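Local coordinates for protein, Family 18 Chitinase (Crocus vernus, PDB 3SIM) that probably hydrolyses chitin, as a plant glycoside hydrolase of family 18 built on a TIM barrel, at residues 4-9 against 32-37; 19-24 against 261-266; 121-126 against 156-161. One frame throughout, in Å; residues are numbered along the deposited sequence.

Contact 1 of 3, residues 4-9 against 32-37; sequences VEYIGY and VLSFAV
Tyr6 carries the flank of Val32 over one face of its ring, Val32 CB standing 4.2 Å from the centroid and close to the ring normal, while Val32 CG1 reaches Tyr6 CE1 at 3.6 Å. At the edge of the same ring, in its plane, sits Ser34 OG. The ring also stacks with Trp253. Phe35 is held differently: the CB of the preceding Ser34 lies over the centre of one face, and its edge, through CE2, is directed at the face of Tyr9. This T-shaped pair has planes at 64°, with Phe35 CE2 4.0 Å from Tyr9 CG.

Backbone bonds give the evidence for parallel pairing. Glu5 O accepts from Val32 N (2.9 Å), Val32 O from Ile7 N (3.0 Å) and Ile7 O from Ser34 N (2.8 Å), joining the first two parallel strands of the TIM barrel. The regular bridges stop at Gly8, whose phi of 93° would jam a side chain against the preceding carbonyl. The peptide bond before Phe35 is cis, as in other family 18 chitinases, which probably helps to turn the ring toward Tyr9.

Tyr6 has its CG opposite the carbonyl carbon (chi1 -69°), which lays the ring beside Val32 and sends the hydroxyl past it to hydrogen bonds with Ser160 and Asn184, plus a weak one with Asp123. A leucine here would probably leave the Ser160 hydroxyl and the Asn184 amide without this phenolic partner and uncover the flank of Val32. The chemistry thus divides the work: main-chain bonds fix the register, whereas an apolar flank and a stacked indole fix the tyrosine whose buried hydroxyl serves the polar barrel interior.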
ATOM      1  N   VAL A   4       0.468  -9.047  -1.224  1.00  9.37           N
ATOM      2  CA  VAL A   4       1.045  -7.793  -0.803  1.00  8.81           C
ATOM      3  C   VAL A   4       1.157  -7.671   0.744  1.00  9.90           C
ATOM      4  O   VAL A   4       0.213  -7.755   1.440  1.00  9.02           O
ATOM      5  CB  VAL A   4       0.247  -6.634  -1.361  1.00  9.10           C
ATOM      6  CG1 VAL A   4       0.905  -5.377  -1.066  1.00  6.46           C
ATOM      7  CG2 VAL A   4       0.009  -6.769  -2.814  1.00 10.07           C
ATOM      8  N   GLU A   5       2.373  -7.487   1.207  1.00  9.24           N
ATOM      9  CA  GLU A   5       2.743  -7.315   2.602  1.00  9.54           C
ATOM     10  C   GLU A   5       3.277  -5.927   2.972  1.00  8.47           C
ATOM     11  O   GLU A   5       4.377  -5.609   2.662  1.00  8.47           O
ATOM     12  CB  GLU A   5       3.752  -8.388   3.017  1.00  9.58           C
ATOM     13  CG  GLU A   5       4.107  -8.467   4.466  1.00 10.61           C
ATOM     14  CD  GLU A   5       3.057  -9.233   5.366  1.00 12.19           C
ATOM     15  OE1 GLU A   5       2.077  -9.708   4.880  1.00 11.88           O
ATOM     16  OE2 GLU A   5       3.227  -9.338   6.543  1.00  8.91           O
ATOM     17  N   TYR A   6       2.481  -5.115   3.652  1.00  9.34           N
ATOM     18  CA  TYR A   6       2.987  -3.846   4.185  1.00  8.35           C
ATOM     19  C   TYR A   6       4.043  -4.072   5.330  1.00  8.32           C
ATOM     20  O   TYR A   6       3.887  -4.961   6.072  1.00  8.73           O
ATOM     21  CB  TYR A   6       1.877  -2.874   4.569  1.00  7.86           C
ATOM     22  CG  TYR A   6       1.115  -2.312   3.381  1.00  9.95           C
ATOM     23  CD1 TYR A   6       1.341  -1.054   2.902  1.00  7.94           C
ATOM     24  CD2 TYR A   6       0.254  -3.096   2.673  1.00  9.12           C
ATOM     25  CE1 TYR A   6       0.633  -0.584   1.797  1.00 11.80           C
ATOM     26  CE2 TYR A   6      -0.412  -2.662   1.592  1.00  8.97           C
ATOM     27  CZ  TYR A   6      -0.236  -1.412   1.141  1.00 10.09           C
ATOM     28  OH  TYR A   6      -0.925  -1.010   0.070  1.00 13.16           O
ATOM     29  N   ILE A   7       5.094  -3.288   5.362  1.00  8.67           N
ATOM     30  CA  ILE A   7       6.171  -3.433   6.326  1.00  8.68           C
ATOM     31  C   ILE A   7       6.947  -2.137   6.625  1.00  8.72           C
ATOM     32  O   ILE A   7       7.170  -1.302   5.799  1.00  6.88           O
ATOM     33  CB  ILE A   7       7.184  -4.590   5.935  1.00  8.28           C
ATOM     34  CG1 ILE A   7       8.248  -4.858   7.026  1.00 10.65           C
ATOM     35  CG2 ILE A   7       7.883  -4.269   4.727  1.00  6.52           C
ATOM     36  CD1 ILE A   7       8.929  -6.073   6.894  1.00 10.47           C
ATOM     37  N   GLY A   8       7.404  -2.094   7.862  1.00  9.85           N
ATOM     38  CA  GLY A   8       7.991  -0.957   8.511  1.00 10.37           C
ATOM     39  C   GLY A   8       7.197   0.049   9.361  1.00 10.87           C
ATOM     40  O   GLY A   8       7.753   0.995   9.751  1.00 11.81           O
ATOM     41  N   TYR A   9       5.910  -0.198   9.567  1.00 10.88           N
ATOM     42  CA  TYR A   9       5.022   0.535  10.426  1.00 11.92           C
ATOM     43  C   TYR A   9       3.978  -0.431  11.049  1.00 11.88           C
ATOM     44  O   TYR A   9       3.498  -1.276  10.382  1.00 11.74           O
ATOM     45  CB  TYR A   9       4.351   1.650   9.646  1.00 12.43           C
ATOM     46  CG  TYR A   9       3.667   2.698  10.485  1.00 16.13           C
ATOM     47  CD1 TYR A   9       4.329   3.797  10.919  1.00 17.11           C
ATOM     48  CD2 TYR A   9       2.376   2.555  10.836  1.00 21.09           C
ATOM     49  CE1 TYR A   9       3.731   4.700  11.669  1.00 24.82           C
ATOM     50  CE2 TYR A   9       1.752   3.455  11.568  1.00 24.14           C
ATOM     51  CZ  TYR A   9       2.420   4.526  11.996  1.00 24.41           C
ATOM     52  OH  TYR A   9       1.760   5.405  12.725  1.00 30.28           O
ATOM     53  N   VAL A  32       5.797  -3.952   0.738  1.00  7.94           N
ATOM     54  CA  VAL A  32       5.565  -2.517   0.609  1.00  7.64           C
ATOM     55  C   VAL A  32       6.089  -1.642   1.798  1.00  8.85           C
ATOM     56  O   VAL A  32       5.542  -1.649   2.877  1.00  7.47           O
ATOM     57  CB  VAL A  32       4.052  -2.171   0.221  1.00  8.60           C
ATOM     58  CG1 VAL A  32       3.830  -0.724   0.115  1.00  5.07           C
ATOM     59  CG2 VAL A  32       3.584  -2.917  -0.962  1.00  7.72           C
ATOM     60  N   LEU A  33       7.157  -0.914   1.569  1.00  7.58           N
ATOM     61  CA  LEU A  33       7.823  -0.149   2.633  1.00  8.97           C
ATOM     62  C   LEU A  33       6.979   1.070   3.146  1.00  8.20           C
ATOM     63  O   LEU A  33       6.585   1.883   2.390  1.00  8.28           O
ATOM     64  CB  LEU A  33       9.207   0.306   2.180  1.00  7.41           C
ATOM     65  CG  LEU A  33      10.269  -0.715   1.814  1.00  9.89           C
ATOM     66  CD1 LEU A  33      11.433  -0.115   1.107  1.00  7.51           C
ATOM     67  CD2 LEU A  33      10.705  -1.455   3.052  1.00  9.44           C
ATOM     68  N   SER A  34       6.744   1.149   4.428  1.00  7.26           N
ATOM     69  CA  SER A  34       5.932   2.214   4.953  1.00  9.23           C
ATOM     70  C   SER A  34       6.592   3.070   6.028  1.00  8.35           C
ATOM     71  O   SER A  34       6.879   2.583   7.066  1.00  7.70           O
ATOM     72  CB  SER A  34       4.620   1.649   5.521  1.00  9.40           C
ATOM     73  OG  SER A  34       4.278   0.395   5.062  1.00 11.30           O
ATOM     74  N   PHE A  35       6.799   4.347   5.803  1.00  8.49           N
ATOM     75  CA  PHE A  35       6.424   5.141   4.669  1.00  8.34           C
ATOM     76  C   PHE A  35       7.552   6.137   4.229  1.00  9.64           C
ATOM     77  O   PHE A  35       8.438   6.435   4.955  1.00  9.07           O
ATOM     78  CB  PHE A  35       5.181   5.972   4.995  1.00  8.14           C
ATOM     79  CG  PHE A  35       3.948   5.182   5.307  1.00  8.02           C
ATOM     80  CD1 PHE A  35       3.075   4.849   4.333  1.00  4.72           C
ATOM     81  CD2 PHE A  35       3.663   4.803   6.589  1.00  9.53           C
ATOM     82  CE1 PHE A  35       1.964   4.158   4.613  1.00  8.44           C
ATOM     83  CE2 PHE A  35       2.531   4.094   6.875  1.00 10.77           C
ATOM     84  CZ  PHE A  35       1.683   3.771   5.887  1.00 10.00           C
ATOM     85  N   ALA A  36       7.446   6.616   3.015  1.00  9.92           N
ATOM     86  CA  ALA A  36       8.097   7.814   2.577  1.00  9.51           C
ATOM     87  C   ALA A  36       7.063   8.931   2.620  1.00 10.54           C
ATOM     88  O   ALA A  36       6.001   8.772   2.121  1.00 10.56           O
ATOM     89  CB  ALA A  36       8.655   7.667   1.222  1.00  8.67           C
ATOM     90  N   VAL A  37       7.420  10.025   3.275  1.00  9.57           N
ATOM     91  CA  VAL A  37       6.576  11.172   3.532  1.00 10.63           C
ATOM     92  C   VAL A  37       7.250  12.507   3.170  1.00 10.15           C
ATOM     93  O   VAL A  37       8.367  12.723   3.515  1.00 11.54           O
ATOM     94  CB  VAL A  37       6.100  11.243   5.022  1.00 10.27           C
ATOM     95  CG1 VAL A  37       4.972  12.164   5.177  1.00 11.38           C
ATOM     96  CG2 VAL A  37       5.722   9.937   5.581  1.00 11.16           C
TER

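Contact 2 of 3, residues 19-24 against 261-266; sequences DVPINP and SDFRYE
Phe263 turns its side chain at about a right angle to both Pro21 and Val20, so the ring crosses these two residues and does not run alongside them. The crossing occurs on the outside of the TIM barrel, where the loop between strands 2-7 and 28-37 meets the start of helix 264-274. Two motifs set up the aromatic residue: a Schellman motif, with Asp262 as its C-prime residue, closes the preceding helix 255-258, and a type I' turn runs from Ser261 to Arg264. Phe263 is the N-cap residue of the next helix.

The pyrrolidine of Pro21 meets the root of the aromatic side chain, its CD lying 3.5 Å from Phe263 CB. Farther out, Val20 CG2 approaches Phe263 CE1 at 4.0 Å from an oblique direction. The carbonyl of Asp19 lies over one face, its O 3.6 Å from Phe263 CE2. Holding CG opposite its own carbonyl carbon (chi1 -51°) extends the Phe263 ring along this run of three residues, while Val15 and Ser258 add further packing against it.

One helical turn on, Glu266 gives its aliphatic part to the loop: its CG comes within 4.4 Å of Val20 CG1. Its carboxylate looks elsewhere, with OE1 hydrogen-bonded to Ser258 OG.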
ATOM      1  N   ASP A  19      12.164 -12.369   8.411  1.00 15.05           N
ATOM      2  CA  ASP A  19      11.232 -12.863   9.371  1.00 14.53           C
ATOM      3  C   ASP A  19       9.878 -13.346   8.771  1.00 13.72           C
ATOM      4  O   ASP A  19       9.176 -14.081   9.374  1.00 12.79           O
ATOM      5  CB  ASP A  19      11.005 -11.894  10.515  1.00 15.44           C
ATOM      6  CG  ASP A  19      12.237 -11.640  11.356  1.00 17.64           C
ATOM      7  OD1 ASP A  19      13.136 -12.436  11.463  1.00 16.91           O
ATOM      8  OD2 ASP A  19      12.270 -10.603  11.898  1.00 20.58           O
ATOM      9  N   VAL A  20       9.506 -12.824   7.623  1.00 13.24           N
ATOM     10  CA  VAL A  20       8.222 -13.087   7.028  1.00 12.66           C
ATOM     11  C   VAL A  20       8.201 -14.319   6.115  1.00 13.14           C
ATOM     12  O   VAL A  20       8.893 -14.382   5.188  1.00 13.03           O
ATOM     13  CB  VAL A  20       7.667 -11.831   6.313  1.00 12.38           C
ATOM     14  CG1 VAL A  20       6.359 -12.127   5.661  1.00 11.42           C
ATOM     15  CG2 VAL A  20       7.556 -10.691   7.258  1.00  9.68           C
ATOM     16  N   PRO A  21       7.316 -15.262   6.391  1.00 13.57           N
ATOM     17  CA  PRO A  21       7.168 -16.439   5.538  1.00 14.40           C
ATOM     18  C   PRO A  21       6.791 -16.076   4.096  1.00 14.30           C
ATOM     19  O   PRO A  21       5.847 -15.395   3.850  1.00 14.61           O
ATOM     20  CB  PRO A  21       6.040 -17.227   6.194  1.00 14.98           C
ATOM     21  CG  PRO A  21       5.525 -16.422   7.248  1.00 16.52           C
ATOM     22  CD  PRO A  21       6.297 -15.214   7.438  1.00 14.33           C
ATOM     23  N   ILE A  22       7.580 -16.562   3.169  1.00 13.41           N
ATOM     24  CA  ILE A  22       7.376 -16.364   1.773  1.00 13.43           C
ATOM     25  C   ILE A  22       7.126 -17.717   1.064  1.00 14.73           C
ATOM     26  O   ILE A  22       8.002 -18.516   0.956  1.00 15.80           O
ATOM     27  CB  ILE A  22       8.612 -15.636   1.131  1.00 12.92           C
ATOM     28  CG1 ILE A  22       8.832 -14.235   1.739  1.00 11.81           C
ATOM     29  CG2 ILE A  22       8.495 -15.587  -0.321  1.00 10.65           C
ATOM     30  CD1 ILE A  22      10.148 -13.668   1.532  1.00  8.91           C
ATOM     31  N   ASN A  23       5.921 -17.878   0.566  1.00 14.08           N
ATOM     32  CA  ASN A  23       5.513 -19.051  -0.148  1.00 13.53           C
ATOM     33  C   ASN A  23       6.027 -19.011  -1.586  1.00 13.35           C
ATOM     34  O   ASN A  23       5.633 -18.190  -2.325  1.00 13.51           O
ATOM     35  CB  ASN A  23       4.000 -19.156  -0.152  1.00 13.43           C
ATOM     36  CG  ASN A  23       3.481 -20.511  -0.687  1.00 15.26           C
ATOM     37  OD1 ASN A  23       2.621 -21.095  -0.111  1.00 17.07           O
ATOM     38  ND2 ASN A  23       3.949 -20.908  -1.796  1.00 10.40           N
ATOM     39  N   PRO A  24       6.879 -19.959  -1.931  1.00 12.57           N
ATOM     40  CA  PRO A  24       7.556 -20.015  -3.225  1.00 13.34           C
ATOM     41  C   PRO A  24       6.665 -20.213  -4.464  1.00 12.44           C
ATOM     42  O   PRO A  24       7.094 -19.970  -5.527  1.00 10.98           O
ATOM     43  CB  PRO A  24       8.567 -21.158  -3.046  1.00 13.16           C
ATOM     44  CG  PRO A  24       8.027 -21.929  -2.110  1.00 14.53           C
ATOM     45  CD  PRO A  24       7.273 -21.094  -1.133  1.00 13.29           C
ATOM     46  N   SER A 261       1.204 -12.620  16.290  1.00 14.53           N
ATOM     47  CA  SER A 261       0.479 -13.808  15.885  1.00 13.32           C
ATOM     48  C   SER A 261       1.402 -14.843  15.198  1.00 13.67           C
ATOM     49  O   SER A 261       0.972 -15.795  14.593  1.00 13.38           O
ATOM     50  CB  SER A 261      -0.685 -13.390  14.989  1.00 14.04           C
ATOM     51  OG  SER A 261      -0.307 -12.653  13.902  1.00 10.62           O
ATOM     52  N   ASP A 262       2.675 -14.551  15.276  1.00 12.35           N
ATOM     53  CA  ASP A 262       3.741 -15.257  14.625  1.00 13.44           C
ATOM     54  C   ASP A 262       3.607 -15.466  13.095  1.00 12.42           C
ATOM     55  O   ASP A 262       3.943 -16.484  12.630  1.00 12.50           O
ATOM     56  CB  ASP A 262       3.987 -16.621  15.267  0.50 13.26           C
ATOM     57  CG  ASP A 262       4.203 -16.550  16.755  0.50 14.10           C
ATOM     58  OD1 ASP A 262       5.267 -16.099  17.180  0.50 13.88           O
ATOM     59  OD2 ASP A 262       3.301 -16.933  17.476  0.50 15.07           O
ATOM     60  N   PHE A 263       3.064 -14.525  12.366  1.00 10.93           N
ATOM     61  CA  PHE A 263       2.906 -14.625  10.944  1.00 10.09           C
ATOM     62  C   PHE A 263       1.974 -15.778  10.514  1.00  9.79           C
ATOM     63  O   PHE A 263       2.014 -16.222   9.414  1.00  7.98           O
ATOM     64  CB  PHE A 263       4.255 -14.685  10.275  1.00 10.32           C
ATOM     65  CG  PHE A 263       5.187 -13.571  10.715  1.00 10.47           C
ATOM     66  CD1 PHE A 263       4.951 -12.282  10.367  1.00 11.80           C
ATOM     67  CD2 PHE A 263       6.234 -13.820  11.539  1.00 13.43           C
ATOM     68  CE1 PHE A 263       5.772 -11.293  10.785  1.00 12.21           C
ATOM     69  CE2 PHE A 263       7.077 -12.802  11.956  1.00 15.03           C
ATOM     70  CZ  PHE A 263       6.846 -11.565  11.599  1.00 13.08           C
ATOM     71  N   ARG A 264       1.123 -16.221  11.414  1.00  9.40           N
ATOM     72  CA  ARG A 264       0.231 -17.295  11.072  1.00 10.77           C
ATOM     73  C   ARG A 264      -0.708 -16.904   9.902  1.00 10.29           C
ATOM     74  O   ARG A 264      -0.917 -17.650   9.021  1.00 11.64           O
ATOM     75  CB  ARG A 264      -0.514 -17.846  12.275  1.00 11.92           C
ATOM     76  CG  ARG A 264      -1.766 -17.254  12.616  1.00 13.84           C
ATOM     77  CD  ARG A 264      -2.738 -18.285  13.152  1.00 19.61           C
ATOM     78  NE  ARG A 264      -2.404 -18.718  14.482  1.00 19.34           N
ATOM     79  CZ  ARG A 264      -2.488 -19.963  14.928  1.00 15.69           C
ATOM     80  NH1 ARG A 264      -2.920 -20.929  14.188  1.00 14.73           N
ATOM     81  NH2 ARG A 264      -2.131 -20.192  16.131  1.00 17.02           N
ATOM     82  N   TYR A 265      -1.181 -15.686   9.923  1.00  9.75           N
ATOM     83  CA  TYR A 265      -2.052 -15.180   8.895  1.00 10.32           C
ATOM     84  C   TYR A 265      -1.405 -15.042   7.494  1.00 10.04           C
ATOM     85  O   TYR A 265      -1.946 -15.405   6.554  1.00 11.26           O
ATOM     86  CB  TYR A 265      -2.927 -14.030   9.392  1.00  9.06           C
ATOM     87  CG  TYR A 265      -3.761 -14.414  10.655  1.00 11.46           C
ATOM     88  CD1 TYR A 265      -4.734 -15.419  10.613  1.00 10.90           C
ATOM     89  CD2 TYR A 265      -3.555 -13.785  11.869  1.00  9.73           C
ATOM     90  CE1 TYR A 265      -5.463 -15.752  11.735  1.00 12.59           C
ATOM     91  CE2 TYR A 265      -4.299 -14.109  12.981  1.00  9.63           C
ATOM     92  CZ  TYR A 265      -5.228 -15.086  12.929  1.00  8.98           C
ATOM     93  OH  TYR A 265      -5.902 -15.346  14.066  1.00 14.44           O
ATOM     94  N   GLU A 266      -0.173 -14.548   7.459  1.00  9.63           N
ATOM     95  CA  GLU A 266       0.583 -14.491   6.214  1.00  9.75           C
ATOM     96  C   GLU A 266       0.704 -15.883   5.590  1.00 10.34           C
ATOM     97  O   GLU A 266       0.515 -16.052   4.385  1.00  9.85           O
ATOM     98  CB  GLU A 266       1.974 -13.900   6.457  1.00  8.99           C
ATOM     99  CG  GLU A 266       2.001 -12.382   6.514  1.00 10.54           C
ATOM    100  CD  GLU A 266       1.677 -11.844   7.894  1.00 10.59           C
ATOM    101  OE1 GLU A 266       1.744 -10.613   8.085  1.00 11.25           O
ATOM    102  OE2 GLU A 266       1.353 -12.655   8.787  1.00  6.50           O
TER

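Contact 3 of 3, residues 121-126 against 156-161; sequences GIDIDY and FASISP
Phe156 lays its ring flat over Gly121, whose CA stands 3.9 Å from the ring centroid and 9° off the normal, a CH-pi contact over the face. A CB on Gly121 would fall 2.6 Å from Phe156 CE2, so the ring can occupy this place because the glycine has no side chain. The aromatic group gets there with CG between the backbone N and the carbonyl carbon (chi1 66°), while Phe156 O accepts from Ile122 N.

Ala157, on the other side of the sheet, presses its CB against Ile122 CD1 at a tight 3.4 Å.

Ser158 ties in through its backbone, N donating to Ile122 O (3.1 Å) and O accepting from Ile124 N (2.9 Å). Its OG may give its proton to Asp123 OD1 (3.0 Å), though a second possible acceptor leaves this unsettled. These bonds join two neighbouring parallel barrel strands, linked by helix 134-150 in a beta-alpha-beta crossover. The first strand carries the GIDIDY portion of the DxxDxDxE signature of family 18 chitinases.

Ile159 returns to the helix-facing side, its CG2 4.0 Å from Ile124 CG1; Tyr169 of helix 166-175 packs on both isoleucines.

Ser160 continues the backbone ladder beyond the strand, N bonding to Ile124 O. Its OG donates to Asp123 OD1 at 2.7 Å on the syn side, 17° out of the carboxylate plane. The other oxygen, Asp123 OD2, is held from strand 76-83 by Ser81 OG.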
ATOM      1  N   GLY A 121       8.433  -0.464  -7.497  1.00 11.72           N
ATOM      2  CA  GLY A 121       7.150   0.177  -7.500  1.00 11.85           C
ATOM      3  C   GLY A 121       6.847   1.206  -6.425  1.00 11.44           C
ATOM      4  O   GLY A 121       7.597   1.378  -5.533  1.00 11.25           O
ATOM      5  N   ILE A 122       5.730   1.894  -6.567  1.00 11.55           N
ATOM      6  CA  ILE A 122       5.161   2.734  -5.511  1.00 11.82           C
ATOM      7  C   ILE A 122       3.678   2.446  -5.177  1.00 10.31           C
ATOM      8  O   ILE A 122       2.962   1.876  -5.958  1.00 11.01           O
ATOM      9  CB  ILE A 122       5.409   4.259  -5.652  1.00 13.05           C
ATOM     10  CG1 ILE A 122       4.385   4.942  -6.527  1.00 16.66           C
ATOM     11  CG2 ILE A 122       6.738   4.546  -6.154  1.00 15.94           C
ATOM     12  CD1 ILE A 122       4.200   4.334  -7.730  1.00 20.68           C
ATOM     13  N   ASP A 123       3.269   2.875  -4.011  1.00  8.54           N
ATOM     14  CA  ASP A 123       1.906   2.775  -3.534  1.00  8.20           C
ATOM     15  C   ASP A 123       1.460   4.147  -3.008  1.00  7.75           C
ATOM     16  O   ASP A 123       2.206   4.835  -2.400  1.00  6.65           O
ATOM     17  CB  ASP A 123       1.734   1.711  -2.459  1.00  8.09           C
ATOM     18  CG  ASP A 123       0.330   1.751  -1.766  1.00 10.08           C
ATOM     19  OD1 ASP A 123      -0.709   1.687  -2.414  1.00 13.87           O
ATOM     20  OD2 ASP A 123       0.285   1.924  -0.583  1.00 13.12           O
ATOM     21  N   ILE A 124       0.212   4.470  -3.228  1.00  7.30           N
ATOM     22  CA  ILE A 124      -0.296   5.748  -2.783  1.00  7.91           C
ATOM     23  C   ILE A 124      -1.218   5.636  -1.572  1.00  7.69           C
ATOM     24  O   ILE A 124      -2.246   5.040  -1.652  1.00  7.19           O
ATOM     25  CB  ILE A 124      -1.014   6.532  -3.898  1.00  7.66           C
ATOM     26  CG1 ILE A 124      -0.242   6.454  -5.229  1.00  8.80           C
ATOM     27  CG2 ILE A 124      -1.355   7.862  -3.441  1.00  6.01           C
ATOM     28  CD1 ILE A 124       1.091   7.036  -5.202  1.00  4.72           C
ATOM     29  N   ASP A 125      -0.787   6.156  -0.448  1.00  7.34           N
ATOM     30  CA  ASP A 125      -1.537   6.077   0.808  1.00  7.19           C
ATOM     31  C   ASP A 125      -1.734   7.416   1.591  1.00  6.91           C
ATOM     32  O   ASP A 125      -1.605   7.446   2.760  1.00  7.59           O
ATOM     33  CB  ASP A 125      -1.059   4.928   1.714  1.00  4.82           C
ATOM     34  CG  ASP A 125      -1.976   4.734   3.026  1.00 10.53           C
ATOM     35  OD1 ASP A 125      -1.410   4.566   4.057  1.00  8.55           O
ATOM     36  OD2 ASP A 125      -3.172   4.830   2.955  1.00  8.97           O
ATOM     37  N   TYR A 126      -1.989   8.513   0.901  1.00  7.39           N
ATOM     38  CA  TYR A 126      -2.460   9.703   1.554  1.00  8.09           C
ATOM     39  C   TYR A 126      -3.919   9.510   2.064  1.00  9.81           C
ATOM     40  O   TYR A 126      -4.726   8.946   1.398  1.00  9.77           O
ATOM     41  CB  TYR A 126      -2.323  10.912   0.689  1.00  6.06           C
ATOM     42  CG  TYR A 126      -0.954  11.400   0.482  1.00  8.21           C
ATOM     43  CD1 TYR A 126      -0.349  12.243   1.395  1.00 10.19           C
ATOM     44  CD2 TYR A 126      -0.250  11.061  -0.657  1.00  9.05           C
ATOM     45  CE1 TYR A 126       0.917  12.686   1.201  1.00  9.41           C
ATOM     46  CE2 TYR A 126       0.989  11.517  -0.870  1.00  8.79           C
ATOM     47  CZ  TYR A 126       1.594  12.328   0.053  1.00 10.60           C
ATOM     48  OH  TYR A 126       2.836  12.747  -0.184  1.00  8.54           O
ATOM     49  N   PHE A 156       5.544  -0.877 -11.573  1.00 13.28           N
ATOM     50  CA  PHE A 156       4.172  -0.827 -11.132  1.00 13.71           C
ATOM     51  C   PHE A 156       3.821   0.269 -10.128  1.00 13.03           C
ATOM     52  O   PHE A 156       4.661   0.827  -9.463  1.00 13.45           O
ATOM     53  CB  PHE A 156       3.703  -2.203 -10.594  1.00 13.55           C
ATOM     54  CG  PHE A 156       4.403  -2.651  -9.349  1.00 13.87           C
ATOM     55  CD1 PHE A 156       5.615  -3.287  -9.394  1.00 15.22           C
ATOM     56  CD2 PHE A 156       3.834  -2.454  -8.116  1.00 15.25           C
ATOM     57  CE1 PHE A 156       6.251  -3.681  -8.250  1.00 14.18           C
ATOM     58  CE2 PHE A 156       4.451  -2.860  -6.995  1.00 12.99           C
ATOM     59  CZ  PHE A 156       5.665  -3.476  -7.061  1.00 15.90           C
ATOM     60  N   ALA A 157       2.536   0.543 -10.077  1.00 11.46           N
ATOM     61  CA  ALA A 157       1.900   1.406  -9.105  1.00 10.99           C
ATOM     62  C   ALA A 157       0.504   0.957  -8.625  1.00 10.73           C
ATOM     63  O   ALA A 157      -0.284   0.492  -9.388  1.00 10.39           O
ATOM     64  CB  ALA A 157       1.853   2.786  -9.611  1.00  9.67           C
ATOM     65  N   SER A 158       0.260   1.166  -7.342  1.00  9.94           N
ATOM     66  CA  SER A 158      -0.968   0.872  -6.631  1.00  9.49           C
ATOM     67  C   SER A 158      -1.524   2.065  -5.808  1.00  9.49           C
ATOM     68  O   SER A 158      -0.815   2.943  -5.429  1.00 10.32           O
ATOM     69  CB  SER A 158      -0.765  -0.291  -5.660  1.00  9.26           C
ATOM     70  OG  SER A 158       0.208  -0.018  -4.704  1.00 10.57           O
ATOM     71  N   ILE A 159      -2.799   1.993  -5.505  1.00  9.59           N
ATOM     72  CA  ILE A 159      -3.461   2.934  -4.615  1.00  8.63           C
ATOM     73  C   ILE A 159      -4.143   2.195  -3.458  1.00  9.50           C
ATOM     74  O   ILE A 159      -4.527   1.094  -3.620  1.00  7.96           O
ATOM     75  CB  ILE A 159      -4.430   3.914  -5.351  1.00  9.76           C
ATOM     76  CG1 ILE A 159      -5.541   3.181  -6.101  1.00 10.06           C
ATOM     77  CG2 ILE A 159      -3.728   4.807  -6.269  1.00  6.27           C
ATOM     78  CD1 ILE A 159      -6.529   4.048  -6.774  1.00  7.61           C
ATOM     79  N   SER A 160      -4.298   2.826  -2.302  1.00  8.54           N
ATOM     80  CA  SER A 160      -4.898   2.183  -1.168  1.00  8.71           C
ATOM     81  C   SER A 160      -6.062   2.973  -0.526  1.00  7.60           C
ATOM     82  O   SER A 160      -5.985   3.341   0.564  1.00  7.10           O
ATOM     83  CB  SER A 160      -3.845   1.742  -0.131  1.00  8.40           C
ATOM     84  OG  SER A 160      -2.709   1.179  -0.649  1.00 11.55           O
ATOM     85  N   PRO A 161      -7.147   3.166  -1.254  1.00  8.17           N
ATOM     86  CA  PRO A 161      -8.309   3.888  -0.769  1.00  8.03           C
ATOM     87  C   PRO A 161      -9.221   3.143   0.245  1.00  9.27           C
ATOM     88  O   PRO A 161      -9.031   2.011   0.581  1.00  8.28           O
ATOM     89  CB  PRO A 161      -9.063   4.219  -2.063  1.00  9.50           C
ATOM     90  CG  PRO A 161      -8.831   3.184  -2.883  1.00  8.20           C
ATOM     91  CD  PRO A 161      -7.447   2.616  -2.564  1.00  7.72           C
TER
HETATM   92  O   HOH W   1       2.562  -0.977  -4.647  1.00 16.25           O

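How the contacts relate
Contacts 1 and 3 belong to one sheet, the wall of the barrel, with strand 76-83 between strands 28-37 and 121-125; their centres lie 11 Å apart. They meet in the interior, where the Tyr6 hydroxyl joins them and Phe35 CE1 packs on Asp125 OD1 at 3.4 Å. Contact 2 sits outside, its centre 16 Å from that of contact 1 and 23 Å from that of contact 3. It touches contact 1 where Glu5 OE2 and Glu266 OE1 approach, possibly sharing a proton. Along the chain contact 1 closes before contact 3 opens, whereas contact 2 crosses contact 1, with 19-24 between 4-9 and 32-37, and spans contact 3, 261-266 bringing the C-terminal helix back beside the first strands.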